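Local coordinates for protein cycloalternan-forming enzyme (Listeria monocytogenes serovar 1/2a, PDB 5F7U) that belongs to glycoside hydrolase family 31, joining a TIM-barrel domain with a bound glycan to several beta-rich domains and a carbohydrate-binding module of family 6, at residues Gly33-Leu38 / Lys80-Lys85; Gln122-Val127 / Ile196-Ser201; Val454-Pro459 / Gly533-Gly538; Asp900-Ala905 / Tyr919-Ala924. The protein carries 1 engineered substitution. One frame throughout, in Å; residues are numbered along the deposited sequence.

Interaction 1 (Gly33-Leu38 / Lys80-Lys85); sequences GEDVIL and KADLGK
Leu-38 N reaches Ala-81 O at 2.8 Å in a nearly straight bond (171° at the hydrogen), and Ala-81 N answers to Leu-38 O at 2.9 Å; both donors lie in the plane of the carbonyl they meet. This antiparallel hydrogen-bonded pair is followed by the non-hydrogen-bonded pair Ile-37 and Asp-82, and Leu-83 N then donates to Val-36 O. Val-36 N still donates to Gly-84 O, from above the carbonyl plane.

On the buried face, Leu-38 CD1 lies 4.0 Å from Leu-83 CD1, and the CG1 branch of Val-36 approaches the same Leu-83 methyl. Leu-38 also packs on Val-53, Tyr-94 and Thr-96, while Ala-81 rests on Val-65 and Ala-67. The other face carries Ile-37, whose CD1 comes to 3.5 Å from Asp-82 OD1 and whose CG2 lies beside the aliphatic chain of Lys-80. The ammonium of Lys-80 goes to Asn-39.

Asp-82 OD1 accepts from Gly-84 N at 3.0 Å, from above its carboxylate plane, an Asx turn. With CG trans to N (chi1 -178°), Asp-35 swings its carboxylate across that group at about a right angle. Asp-35 OD1 and Asp-82 OD1 come within 2.5 Å of each other and probably share a proton. Lys-85 extends over the backbone of Gly-33, its CD 3.4 Å from Gly-33 O, and a water that donates to Gly-33 O accepts a weak bond from Lys-85 NZ.

Such pairing of strands 36-43 and 76-84, with one face buried against neighbouring strands, fits the immunoglobulin-like beta sandwich expected of an E-set N-terminal domain.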
loop_
_atom_site.group_PDB
_atom_site.type_symbol
_atom_site.label_atom_id
_atom_site.label_comp_id
_atom_site.label_asym_id
_atom_site.label_seq_id
_atom_site.Cartn_x
_atom_site.Cartn_y
_atom_site.Cartn_z
ATOM N N GLY A 33 -22.161 31.714 18.729
ATOM C CA GLY A 33 -22.642 31.122 19.984
ATOM C C GLY A 33 -21.621 30.361 20.814
ATOM O O GLY A 33 -21.970 29.816 21.860
ATOM N N GLU A 34 -20.370 30.318 20.367
ATOM C CA GLU A 34 -19.296 29.640 21.109
ATOM C C GLU A 34 -18.561 30.588 22.045
ATOM O O GLU A 34 -18.064 31.636 21.633
ATOM C CB GLU A 34 -18.296 28.954 20.161
ATOM C CG GLU A 34 -18.952 27.886 19.298
ATOM C CD GLU A 34 -17.968 27.136 18.417
ATOM O OE1 GLU A 34 -16.942 27.731 18.003
ATOM O OE2 GLU A 34 -18.249 25.957 18.094
ATOM N N ASP A 35 -18.486 30.201 23.312
ATOM C CA ASP A 35 -17.713 30.955 24.284
ATOM C C ASP A 35 -16.215 30.932 23.947
ATOM O O ASP A 35 -15.657 29.871 23.676
ATOM C CB ASP A 35 -17.957 30.407 25.690
ATOM C CG ASP A 35 -17.225 31.192 26.731
ATOM O OD1 ASP A 35 -17.371 32.435 26.716
ATOM O OD2 ASP A 35 -16.516 30.582 27.563
ATOM N N VAL A 36 -15.585 32.108 23.946
ATOM C CA VAL A 36 -14.187 32.255 23.513
ATOM C C VAL A 36 -13.315 32.519 24.734
ATOM O O VAL A 36 -13.504 33.511 25.449
ATOM C CB VAL A 36 -14.019 33.378 22.472
ATOM C CG1 VAL A 36 -12.553 33.507 22.025
ATOM C CG2 VAL A 36 -14.933 33.134 21.267
ATOM N N ILE A 37 -12.383 31.600 24.976
ATOM C CA ILE A 37 -11.419 31.716 26.074
ATOM C C ILE A 37 -10.020 31.968 25.541
ATOM O O ILE A 37 -9.578 31.312 24.580
ATOM C CB ILE A 37 -11.393 30.428 26.948
ATOM C CG1 ILE A 37 -12.788 30.131 27.537
ATOM C CG2 ILE A 37 -10.321 30.504 28.054
ATOM C CD1 ILE A 37 -13.306 31.164 28.518
ATOM N N LEU A 38 -9.317 32.893 26.190
ATOM C CA LEU A 38 -7.913 33.167 25.885
ATOM C C LEU A 38 -7.017 32.711 27.021
ATOM O O LEU A 38 -7.165 33.154 28.167
ATOM C CB LEU A 38 -7.688 34.653 25.604
ATOM C CG LEU A 38 -8.652 35.370 24.675
ATOM C CD1 LEU A 38 -8.283 36.855 24.664
ATOM C CD2 LEU A 38 -8.604 34.801 23.260
ATOM N N LYS A 80 -6.798 32.740 32.376
ATOM C CA LYS A 80 -7.889 32.612 31.409
ATOM C C LYS A 80 -8.691 33.892 31.336
ATOM O O LYS A 80 -9.172 34.391 32.367
ATOM C CB LYS A 80 -8.831 31.449 31.760
ATOM C CG LYS A 80 -8.258 30.088 31.445
ATOM C CD LYS A 80 -9.293 28.998 31.710
ATOM C CE LYS A 80 -8.735 27.617 31.359
ATOM N NZ LYS A 80 -8.610 27.372 29.892
ATOM N N ALA A 81 -8.828 34.413 30.120
ATOM C CA ALA A 81 -9.681 35.574 29.850
ATOM C C ALA A 81 -10.877 35.110 29.036
ATOM O O ALA A 81 -10.701 34.461 27.995
ATOM C CB ALA A 81 -8.904 36.637 29.096
ATOM N N ASP A 82 -12.081 35.436 29.516
ATOM C CA ASP A 82 -13.323 34.989 28.871
ATOM C C ASP A 82 -13.939 36.141 28.090
ATOM O O ASP A 82 -14.376 37.121 28.678
ATOM C CB ASP A 82 -14.311 34.462 29.931
ATOM C CG ASP A 82 -15.559 33.832 29.325
ATOM O OD1 ASP A 82 -15.680 33.742 28.084
ATOM O OD2 ASP A 82 -16.432 33.406 30.112
ATOM N N LEU A 83 -13.956 36.028 26.757
ATOM C CA LEU A 83 -14.509 37.074 25.902
ATOM C C LEU A 83 -16.020 36.956 25.701
ATOM O O LEU A 83 -16.658 37.869 25.161
ATOM C CB LEU A 83 -13.809 37.082 24.531
ATOM C CG LEU A 83 -12.319 37.432 24.477
ATOM C CD1 LEU A 83 -11.845 37.367 23.029
ATOM C CD2 LEU A 83 -12.034 38.812 25.056
ATOM N N GLY A 84 -16.588 35.838 26.144
ATOM C CA GLY A 84 -17.988 35.535 25.901
ATOM C C GLY A 84 -18.225 34.952 24.518
ATOM O O GLY A 84 -17.279 34.508 23.835
ATOM N N LYS A 85 -19.494 34.950 24.112
ATOM C CA LYS A 85 -19.935 34.385 22.825
ATOM C C LYS A 85 -20.220 35.491 21.833
ATOM O O LYS A 85 -20.484 36.631 22.227
ATOM C CB LYS A 85 -21.251 33.622 22.986
ATOM C CG LYS A 85 -21.228 32.420 23.893
ATOM C CD LYS A 85 -22.672 32.083 24.241
ATOM C CE LYS A 85 -22.756 30.785 25.025
ATOM N NZ LYS A 85 -24.117 30.631 25.615
HETATM O O HOH W 1 -24.550 28.841 22.833
#

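Interaction 2 (Gln122-Val127 / Ile196-Ser201); sequences QDVTSV and IEIQKS
Lys-200 reaches across the strand of Val-124 as a fully extended chain. Its CB lies near both Val-124 O and Val-124 CB. The next carbon, CG, packs on Val-124 CB at 3.8 Å, with the CG1 methyl a little farther off, and CD runs on past Val-124 O. CE meets Val-127 CG2 at 3.8 Å, the two side chains crossing at about a right angle. At the tip, NZ forms a salt bridge with Asp-182 and a hydrogen bond with Thr-183 O, which probably offsets the charge of this buried lysine. Lys-200 NZ also gives a 2.8 Å bond to a water that donates weakly to Thr-125 O.

Its backbone oxygen also ties the segments together: Val-124 N meets Lys-200 O at 2.8 Å, in the carbonyl plane and on a lone pair. Beside it, Asp-123 holds its carboxylate next to Ser-201 OG, with only weak bonding, while Gln-122 NE2 donates to Asp-123 OD1 from above the carboxylate plane.

The strands cross at 98°, so this single backbone bond replaces any extended pairing. Next to the contact, opposite Asn-137, strand 106-129 forms a classic bulge against strand 134-140, in the beta-rich region that includes the galactose mutarotase-like domain.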
loop_
_atom_site.group_PDB
_atom_site.type_symbol
_atom_site.label_atom_id
_atom_site.label_comp_id
_atom_site.label_asym_id
_atom_site.label_seq_id
_atom_site.Cartn_x
_atom_site.Cartn_y
_atom_site.Cartn_z
ATOM N N GLN A 122 -29.351 25.731 -0.991
ATOM C CA GLN A 122 -30.785 25.474 -0.899
ATOM C C GLN A 122 -31.276 24.820 -2.195
ATOM O O GLN A 122 -31.327 23.590 -2.270
ATOM C CB GLN A 122 -31.565 26.752 -0.537
ATOM C CG GLN A 122 -33.098 26.619 -0.535
ATOM C CD GLN A 122 -33.613 25.491 0.343
ATOM O OE1 GLN A 122 -33.170 25.325 1.485
ATOM N NE2 GLN A 122 -34.576 24.713 -0.179
ATOM N N ASP A 123 -31.600 25.637 -3.206
ATOM C CA ASP A 123 -32.141 25.163 -4.482
ATOM C C ASP A 123 -31.242 25.464 -5.673
ATOM O O ASP A 123 -30.465 26.418 -5.647
ATOM C CB ASP A 123 -33.501 25.834 -4.760
ATOM C CG ASP A 123 -34.553 25.497 -3.720
ATOM O OD1 ASP A 123 -34.432 24.486 -3.017
ATOM O OD2 ASP A 123 -35.530 26.261 -3.603
ATOM N N VAL A 124 -31.391 24.663 -6.728
ATOM C CA VAL A 124 -30.887 25.023 -8.067
ATOM C C VAL A 124 -31.924 25.946 -8.702
ATOM O O VAL A 124 -33.080 25.547 -8.870
ATOM C CB VAL A 124 -30.677 23.775 -8.957
ATOM C CG1 VAL A 124 -30.206 24.165 -10.360
ATOM C CG2 VAL A 124 -29.682 22.816 -8.303
ATOM N N THR A 125 -31.523 27.173 -9.035
ATOM C CA THR A 125 -32.431 28.125 -9.661
ATOM C C THR A 125 -32.321 28.128 -11.181
ATOM O O THR A 125 -33.292 28.445 -11.868
ATOM C CB THR A 125 -32.252 29.559 -9.116
ATOM O OG1 THR A 125 -30.916 29.998 -9.353
ATOM C CG2 THR A 125 -32.512 29.596 -7.638
ATOM N N SER A 126 -31.147 27.780 -11.699
ATOM C CA SER A 126 -30.963 27.630 -13.140
ATOM C C SER A 126 -29.741 26.784 -13.456
ATOM O O SER A 126 -28.808 26.660 -12.642
ATOM C CB SER A 126 -30.891 28.990 -13.857
ATOM O OG SER A 126 -29.681 29.680 -13.581
ATOM N N VAL A 127 -29.774 26.206 -14.653
ATOM C CA VAL A 127 -28.722 25.340 -15.169
ATOM C C VAL A 127 -28.193 26.013 -16.441
ATOM O O VAL A 127 -28.972 26.381 -17.320
ATOM C CB VAL A 127 -29.289 23.930 -15.517
ATOM C CG1 VAL A 127 -28.220 23.023 -16.118
ATOM C CG2 VAL A 127 -29.909 23.275 -14.295
ATOM N N ILE A 196 -26.134 11.295 -13.818
ATOM C CA ILE A 196 -26.109 12.189 -12.657
ATOM C C ILE A 196 -27.487 12.825 -12.521
ATOM O O ILE A 196 -27.876 13.623 -13.372
ATOM C CB ILE A 196 -25.013 13.275 -12.781
ATOM C CG1 ILE A 196 -23.650 12.667 -13.180
ATOM C CG2 ILE A 196 -24.911 14.088 -11.479
ATOM C CD1 ILE A 196 -23.151 11.533 -12.288
ATOM N N GLU A 197 -28.224 12.431 -11.477
ATOM C CA GLU A 197 -29.594 12.897 -11.274
ATOM C C GLU A 197 -29.607 13.936 -10.179
ATOM O O GLU A 197 -29.286 13.627 -9.021
ATOM C CB GLU A 197 -30.512 11.743 -10.877
ATOM C CG GLU A 197 -30.728 10.703 -11.949
ATOM C CD GLU A 197 -31.680 9.609 -11.505
ATOM O OE1 GLU A 197 -32.748 9.916 -10.916
ATOM O OE2 GLU A 197 -31.361 8.437 -11.766
ATOM N N ILE A 198 -29.981 15.163 -10.535
ATOM C CA ILE A 198 -29.935 16.285 -9.585
ATOM C C ILE A 198 -31.346 16.848 -9.397
ATOM O O ILE A 198 -31.891 17.451 -10.312
ATOM C CB ILE A 198 -28.961 17.392 -10.054
ATOM C CG1 ILE A 198 -27.535 16.834 -10.203
ATOM C CG2 ILE A 198 -28.954 18.587 -9.095
ATOM C CD1 ILE A 198 -26.727 17.603 -11.213
ATOM N N GLN A 199 -31.925 16.627 -8.222
ATOM C CA GLN A 199 -33.179 17.315 -7.863
ATOM C C GLN A 199 -32.858 18.784 -7.617
ATOM O O GLN A 199 -31.772 19.102 -7.124
ATOM C CB GLN A 199 -33.858 16.674 -6.645
ATOM C CG GLN A 199 -34.434 15.269 -6.880
ATOM C CD GLN A 199 -35.538 15.165 -7.954
ATOM O OE1 GLN A 199 -36.315 16.105 -8.198
ATOM N NE2 GLN A 199 -35.615 13.999 -8.597
ATOM N N LYS A 200 -33.770 19.678 -8.004
ATOM C CA LYS A 200 -33.502 21.107 -7.908
ATOM C C LYS A 200 -33.991 21.772 -6.628
ATOM O O LYS A 200 -33.417 22.759 -6.205
ATOM C CB LYS A 200 -34.084 21.850 -9.107
ATOM C CG LYS A 200 -33.381 21.534 -10.414
ATOM C CD LYS A 200 -33.935 22.441 -11.491
ATOM C CE LYS A 200 -33.228 22.224 -12.808
ATOM N NZ LYS A 200 -33.815 23.144 -13.829
ATOM N N SER A 201 -35.054 21.251 -6.023
ATOM C CA SER A 201 -35.667 21.915 -4.883
ATOM C C SER A 201 -36.172 20.902 -3.849
ATOM O O SER A 201 -37.270 20.374 -4.008
ATOM C CB SER A 201 -36.792 22.847 -5.358
ATOM O OG SER A 201 -37.366 23.541 -4.258
HETATM O O HOH W 2 -33.950 25.670 -12.711
HETATM O O HOH W 3 -32.449 25.678 -15.817
#

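Interaction 3 (Val454-Pro459 / Gly533-Gly538); sequences VLWQVP and GFKTNG. Engineered in segment 533-538: Asn-537 (natural residue Asp). With GLC (alpha-D-glucopyranose), chain F; GLC (alpha-D-glucopyranose), chain B.
Val-454 sets its CB against the backbone of Gly-533, 3.4 Å from Gly-533 O. Leu-455 then bonds through both its N and its O: Leu-455 N donates to Gly-533 O at 3.1 Å and Leu-455 O accepts from Lys-535 N at 2.9 Å, the latter donor standing well above the carbonyl plane.

The indole of Trp-456 extends opposite its backbone N (chi1 -172°), toward Lys-535 and Asn-537. CD of Lys-535 lies at the indole edge, 4.1 Å from Trp-456 CD1. C5 of the chain B alpha-D-glucopyranose lies over one indole face, offset toward the rim. The sugar of chain F approaches obliquely through C6, 3.6 Å from Trp-456 NE1. Lys-535, extended to its tip, is paired with Glu-400 and gives a weak bond to O3 of the chain F sugar. Asn-537, an engineered residue in place of Asp, turns its amide plane 64° from the indole.

Gln-457 N donates to Lys-535 O at 2.9 Å, and Gln-457 O receives Asn-537 N. On the other face of the sheet its CG contacts Phe-534 CD1 at 3.5 Å, and its amide is held by Trp-456 O, Tyr-408, Tyr-570 and Arg-522. After Val-458, Pro-459 CD rests 3.5 Å from Asn-537 O.

Parallel neighbours of this kind are the third and fourth strands of the TIM barrel, and Trp-456, Lys-535 and Asn-537 belong to its glycan pocket.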
loop_
_atom_site.group_PDB
_atom_site.type_symbol
_atom_site.label_atom_id
_atom_site.label_comp_id
_atom_site.label_asym_id
_atom_site.label_seq_id
_atom_site.Cartn_x
_atom_site.Cartn_y
_atom_site.Cartn_z
ATOM N N VAL A 454 21.540 3.179 -0.545
ATOM C CA VAL A 454 20.900 4.484 -0.322
ATOM C C VAL A 454 21.352 5.077 1.021
ATOM O O VAL A 454 21.694 4.328 1.950
ATOM C CB VAL A 454 19.336 4.436 -0.433
ATOM C CG1 VAL A 454 18.914 3.851 -1.781
ATOM C CG2 VAL A 454 18.712 3.658 0.703
ATOM N N LEU A 455 21.402 6.407 1.101
ATOM C CA LEU A 455 21.813 7.092 2.337
ATOM C C LEU A 455 20.650 7.849 2.975
ATOM O O LEU A 455 19.865 8.497 2.299
ATOM C CB LEU A 455 22.960 8.083 2.035
ATOM C CG LEU A 455 24.244 7.494 1.444
ATOM C CD1 LEU A 455 25.286 8.611 1.343
ATOM C CD2 LEU A 455 24.778 6.348 2.302
ATOM N N TRP A 456 20.594 7.801 4.297
ATOM C CA TRP A 456 19.522 8.427 5.088
ATOM C C TRP A 456 19.645 9.951 5.040
ATOM O O TRP A 456 20.770 10.500 5.120
ATOM C CB TRP A 456 19.679 7.930 6.515
ATOM C CG TRP A 456 18.612 8.243 7.546
ATOM C CD1 TRP A 456 17.521 7.462 7.865
ATOM C CD2 TRP A 456 18.586 9.363 8.450
ATOM N NE1 TRP A 456 16.821 8.042 8.909
ATOM C CE2 TRP A 456 17.454 9.200 9.290
ATOM C CE3 TRP A 456 19.411 10.482 8.640
ATOM C CZ2 TRP A 456 17.123 10.125 10.295
ATOM C CZ3 TRP A 456 19.066 11.420 9.646
ATOM C CH2 TRP A 456 17.933 11.225 10.455
ATOM N N GLN A 457 18.494 10.612 4.922
ATOM C CA GLN A 457 18.405 12.079 4.873
ATOM C C GLN A 457 17.186 12.586 5.654
ATOM O O GLN A 457 16.242 11.825 5.909
ATOM C CB GLN A 457 18.254 12.554 3.415
ATOM C CG GLN A 457 19.459 12.295 2.535
ATOM C CD GLN A 457 20.571 13.292 2.795
ATOM O OE1 GLN A 457 20.563 14.385 2.242
ATOM N NE2 GLN A 457 21.514 12.933 3.650
ATOM N N VAL A 458 17.236 13.868 5.998
ATOM C CA VAL A 458 16.113 14.631 6.574
ATOM C C VAL A 458 15.949 15.960 5.809
ATOM O O VAL A 458 16.897 16.406 5.145
ATOM C CB VAL A 458 16.273 14.903 8.092
ATOM C CG1 VAL A 458 16.023 13.634 8.887
ATOM C CG2 VAL A 458 17.653 15.460 8.421
ATOM N N PRO A 459 14.768 16.602 5.919
ATOM C CA PRO A 459 14.509 17.849 5.174
ATOM C C PRO A 459 14.861 19.109 5.977
ATOM O O PRO A 459 14.504 20.218 5.585
ATOM C CB PRO A 459 12.990 17.777 4.946
ATOM C CG PRO A 459 12.475 17.071 6.181
ATOM C CD PRO A 459 13.527 16.042 6.515
ATOM N N GLY A 533 20.648 6.347 -4.298
ATOM C CA GLY A 533 19.426 7.021 -3.882
ATOM C C GLY A 533 19.477 7.395 -2.417
ATOM O O GLY A 533 20.524 7.304 -1.780
ATOM N N PHE A 534 18.340 7.829 -1.911
ATOM C CA PHE A 534 18.248 8.337 -0.546
ATOM C C PHE A 534 17.074 7.733 0.194
ATOM O O PHE A 534 15.988 7.524 -0.387
ATOM C CB PHE A 534 18.054 9.848 -0.559
ATOM C CG PHE A 534 19.190 10.608 -1.187
ATOM C CD1 PHE A 534 20.369 10.810 -0.485
ATOM C CD2 PHE A 534 19.081 11.109 -2.495
ATOM C CE1 PHE A 534 21.431 11.533 -1.060
ATOM C CE2 PHE A 534 20.142 11.813 -3.085
ATOM C CZ PHE A 534 21.313 12.034 -2.355
ATOM N N LYS A 535 17.292 7.491 1.483
ATOM C CA LYS A 535 16.190 7.191 2.396
ATOM C C LYS A 535 15.773 8.502 3.039
ATOM O O LYS A 535 16.360 8.942 4.031
ATOM C CB LYS A 535 16.578 6.124 3.436
ATOM C CG LYS A 535 15.440 5.805 4.447
ATOM C CD LYS A 535 15.852 4.669 5.392
ATOM C CE LYS A 535 14.674 4.316 6.312
ATOM N NZ LYS A 535 15.005 3.202 7.268
ATOM N N THR A 536 14.767 9.122 2.436
ATOM C CA THR A 536 14.292 10.437 2.854
ATOM C C THR A 536 13.246 10.291 3.943
ATOM O O THR A 536 12.071 10.051 3.676
ATOM C CB THR A 536 13.771 11.241 1.646
ATOM O OG1 THR A 536 13.154 10.352 0.716
ATOM C CG2 THR A 536 14.928 11.933 0.953
ATOM N N ASN A 537 13.719 10.381 5.174
ATOM C CA ASN A 537 12.893 10.237 6.361
ATOM C C ASN A 537 12.312 11.568 6.797
ATOM O O ASN A 537 12.768 12.623 6.380
ATOM C CB ASN A 537 13.780 9.734 7.501
ATOM C CG ASN A 537 13.066 8.745 8.389
ATOM O OD1 ASN A 537 11.891 8.881 8.708
ATOM N ND2 ASN A 537 13.780 7.693 8.740
ATOM N N GLY A 538 11.327 11.497 7.688
ATOM C CA GLY A 538 10.695 12.693 8.227
ATOM C C GLY A 538 9.807 13.406 7.216
ATOM O O GLY A 538 9.331 12.812 6.241
HETATM C C1 GLC F . 13.397 7.294 12.017
HETATM C C2 GLC F . 13.050 6.163 11.025
HETATM C C3 GLC F . 13.822 4.857 11.303
HETATM C C4 GLC F . 15.331 5.138 11.395
HETATM C C5 GLC F . 15.622 6.375 12.256
HETATM C C6 GLC F . 17.085 6.791 12.248
HETATM O O2 GLC F . 11.632 6.000 10.929
HETATM O O3 GLC F . 13.597 3.883 10.268
HETATM O O4 GLC F . 16.011 3.997 11.950
HETATM O O5 GLC F . 14.817 7.523 11.918
HETATM O O6 GLC F . 17.209 7.829 13.240
HETATM C C1 GLC B . 18.384 7.618 14.062
HETATM C C2 GLC B . 18.437 8.675 15.174
HETATM C C3 GLC B . 18.887 10.037 14.629
HETATM C C4 GLC B . 20.183 9.914 13.829
HETATM C C5 GLC B . 19.964 8.878 12.716
HETATM C C6 GLC B . 21.147 8.694 11.775
HETATM O O2 GLC B . 17.142 8.835 15.758
HETATM O O3 GLC B . 19.062 10.967 15.705
HETATM O O4 GLC B . 20.522 11.195 13.284
HETATM O O5 GLC B . 19.609 7.610 13.306
HETATM O O6 GLC B . 22.208 8.050 12.487
#

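Interaction 4 (Asp900-Ala905 / Tyr919-Ala924); sequences DAFNEA and YVKAAA
Phe-902 and Tyr-919 form a T-shaped pair: an edge of the tyrosine ring is turned to one face of the phenylalanine, with planes at 75° and centroids 5.7 Å apart. On that side Tyr-919 CB also makes an off-centre CH-pi contact, 3.6 Å from Phe-902 CZ. Tyr-919 in turn meets Tyr-910 edge-to-face. The opposite face of Phe-902 receives Lys-921, whose CE lies above the rim of the ring and whose NZ makes a cation-pi contact 5.0 Å from the centroid.

Here helix 899-904 lies over the mixed five-stranded sheet that holds strand 917-922, running at 20° to it, and Phe-902 packs between them. Its first torsion turns the ring away from the backbone N and directs it to the sheet.

At the C-terminal end of the helix, four acceptors compete for the three N-H groups of Lys-921 NZ, so not all can be satisfied at once: Phe-902 O at 2.9 Å, Ala-905 O at 3.2 Å and two waters. Both carbonyls are met slightly off-plane. The bend at chi3 (-77°) turns the ammonium toward these oxygens. One water donates to Asn-903 OD1, the other to Ala-905 O. Asn-903 ND2 binds Asp-808 O.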
loop_
_atom_site.group_PDB
_atom_site.type_symbol
_atom_site.label_atom_id
_atom_site.label_comp_id
_atom_site.label_asym_id
_atom_site.label_seq_id
_atom_site.Cartn_x
_atom_site.Cartn_y
_atom_site.Cartn_z
ATOM N N ASP A 900 17.578 -34.522 -15.537
ATOM C CA ASP A 900 18.908 -34.411 -16.169
ATOM C C ASP A 900 18.836 -34.322 -17.693
ATOM O O ASP A 900 19.446 -33.434 -18.290
ATOM C CB ASP A 900 19.823 -35.588 -15.776
ATOM C CG ASP A 900 20.410 -35.451 -14.376
ATOM O OD1 ASP A 900 20.118 -34.456 -13.669
ATOM O OD2 ASP A 900 21.172 -36.355 -13.973
ATOM N N ALA A 901 18.079 -35.241 -18.298
ATOM C CA ALA A 901 17.906 -35.315 -19.750
ATOM C C ALA A 901 17.206 -34.066 -20.261
ATOM O O ALA A 901 17.599 -33.498 -21.290
ATOM C CB ALA A 901 17.118 -36.567 -20.131
ATOM N N PHE A 902 16.186 -33.634 -19.518
ATOM C CA PHE A 902 15.469 -32.398 -19.812
ATOM C C PHE A 902 16.382 -31.186 -19.846
ATOM O O PHE A 902 16.273 -30.357 -20.757
ATOM C CB PHE A 902 14.330 -32.159 -18.814
ATOM C CG PHE A 902 13.501 -30.953 -19.146
ATOM C CD1 PHE A 902 12.576 -30.999 -20.192
ATOM C CD2 PHE A 902 13.664 -29.752 -18.438
ATOM C CE1 PHE A 902 11.812 -29.886 -20.510
ATOM C CE2 PHE A 902 12.921 -28.633 -18.772
ATOM C CZ PHE A 902 11.987 -28.696 -19.800
ATOM N N ASN A 903 17.255 -31.081 -18.848
ATOM C CA ASN A 903 18.198 -29.972 -18.769
ATOM C C ASN A 903 19.192 -29.963 -19.944
ATOM O O ASN A 903 19.491 -28.901 -20.499
ATOM C CB ASN A 903 18.886 -29.965 -17.406
ATOM C CG ASN A 903 17.990 -29.384 -16.310
ATOM O OD1 ASN A 903 17.303 -28.397 -16.532
ATOM N ND2 ASN A 903 17.996 -29.997 -15.135
ATOM N N GLU A 904 19.656 -31.150 -20.334
ATOM C CA GLU A 904 20.583 -31.315 -21.467
ATOM C C GLU A 904 19.956 -31.064 -22.860
ATOM O O GLU A 904 20.643 -30.606 -23.776
ATOM C CB GLU A 904 21.287 -32.679 -21.380
ATOM C CG GLU A 904 22.367 -32.697 -20.297
ATOM C CD GLU A 904 22.936 -34.080 -19.995
ATOM O OE1 GLU A 904 22.321 -34.840 -19.193
ATOM O OE2 GLU A 904 24.023 -34.399 -20.533
ATOM N N ALA A 905 18.658 -31.331 -22.996
ATOM C CA ALA A 905 17.904 -31.144 -24.254
ATOM C C ALA A 905 17.829 -29.700 -24.748
ATOM O O ALA A 905 17.774 -28.771 -23.942
ATOM C CB ALA A 905 16.503 -31.712 -24.107
ATOM N N TYR A 919 6.596 -30.061 -18.071
ATOM C CA TYR A 919 7.623 -29.102 -18.480
ATOM C C TYR A 919 7.770 -29.179 -19.990
ATOM O O TYR A 919 7.851 -30.282 -20.528
ATOM C CB TYR A 919 8.995 -29.430 -17.871
ATOM C CG TYR A 919 9.156 -29.392 -16.351
ATOM C CD1 TYR A 919 8.059 -29.462 -15.479
ATOM C CD2 TYR A 919 10.434 -29.382 -15.792
ATOM C CE1 TYR A 919 8.234 -29.467 -14.103
ATOM C CE2 TYR A 919 10.618 -29.403 -14.415
ATOM C CZ TYR A 919 9.517 -29.446 -13.580
ATOM O OH TYR A 919 9.692 -29.470 -12.222
ATOM N N VAL A 920 7.808 -28.025 -20.665
ATOM C CA VAL A 920 8.046 -27.983 -22.124
ATOM C C VAL A 920 9.141 -26.954 -22.421
ATOM O O VAL A 920 8.970 -25.767 -22.128
ATOM C CB VAL A 920 6.767 -27.639 -22.935
ATOM C CG1 VAL A 920 7.055 -27.626 -24.439
ATOM C CG2 VAL A 920 5.638 -28.628 -22.642
ATOM N N LYS A 921 10.259 -27.416 -22.977
ATOM C CA LYS A 921 11.350 -26.529 -23.357
ATOM C C LYS A 921 11.248 -26.167 -24.831
ATOM O O LYS A 921 11.207 -27.057 -25.685
ATOM C CB LYS A 921 12.706 -27.178 -23.068
ATOM C CG LYS A 921 13.906 -26.281 -23.354
ATOM C CD LYS A 921 15.199 -26.998 -22.995
ATOM C CE LYS A 921 15.457 -27.020 -21.496
ATOM N NZ LYS A 921 16.830 -27.528 -21.187
ATOM N N ALA A 922 11.206 -24.864 -25.104
ATOM C CA ALA A 922 11.252 -24.322 -26.469
ATOM C C ALA A 922 12.538 -23.529 -26.617
ATOM O O ALA A 922 12.927 -22.798 -25.713
ATOM C CB ALA A 922 10.054 -23.419 -26.740
ATOM N N ALA A 923 13.204 -23.700 -27.754
ATOM C CA ALA A 923 14.422 -22.955 -28.055
ATOM C C ALA A 923 14.108 -21.466 -28.263
ATOM O O ALA A 923 12.974 -21.110 -28.585
ATOM C CB ALA A 923 15.098 -23.547 -29.289
ATOM N N ALA A 924 15.101 -20.604 -28.067
ATOM C CA ALA A 924 14.966 -19.187 -28.411
ATOM C C ALA A 924 14.822 -19.060 -29.923
ATOM O O ALA A 924 15.630 -19.615 -30.669
ATOM C CB ALA A 924 16.173 -18.385 -27.925
HETATM O O HOH W 4 16.733 -26.486 -18.544
HETATM O O HOH W 5 18.919 -26.417 -23.003
#

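The four contacts follow one another along the chain, each closing before the next opens. Interaction 1 joins strands 36-43 and 76-84 in the N-terminal domain, and interaction 2 brings strand 106-129 against strand 194-200; their centres are 40 Å apart and both lie in the antiparallel beta-rich region. Interaction 3 sits nearest the middle, about 20 Å from the centre of the chain, inside the TIM barrel. Interaction 4 belongs to a beta domain beyond the barrel, its centre 84 Å from that of interaction 1 and on the opposite side of the molecule. None touches another, so they are independent local contacts in different parts of the chain, only interaction 3 lying at the barrel's glycan pocket.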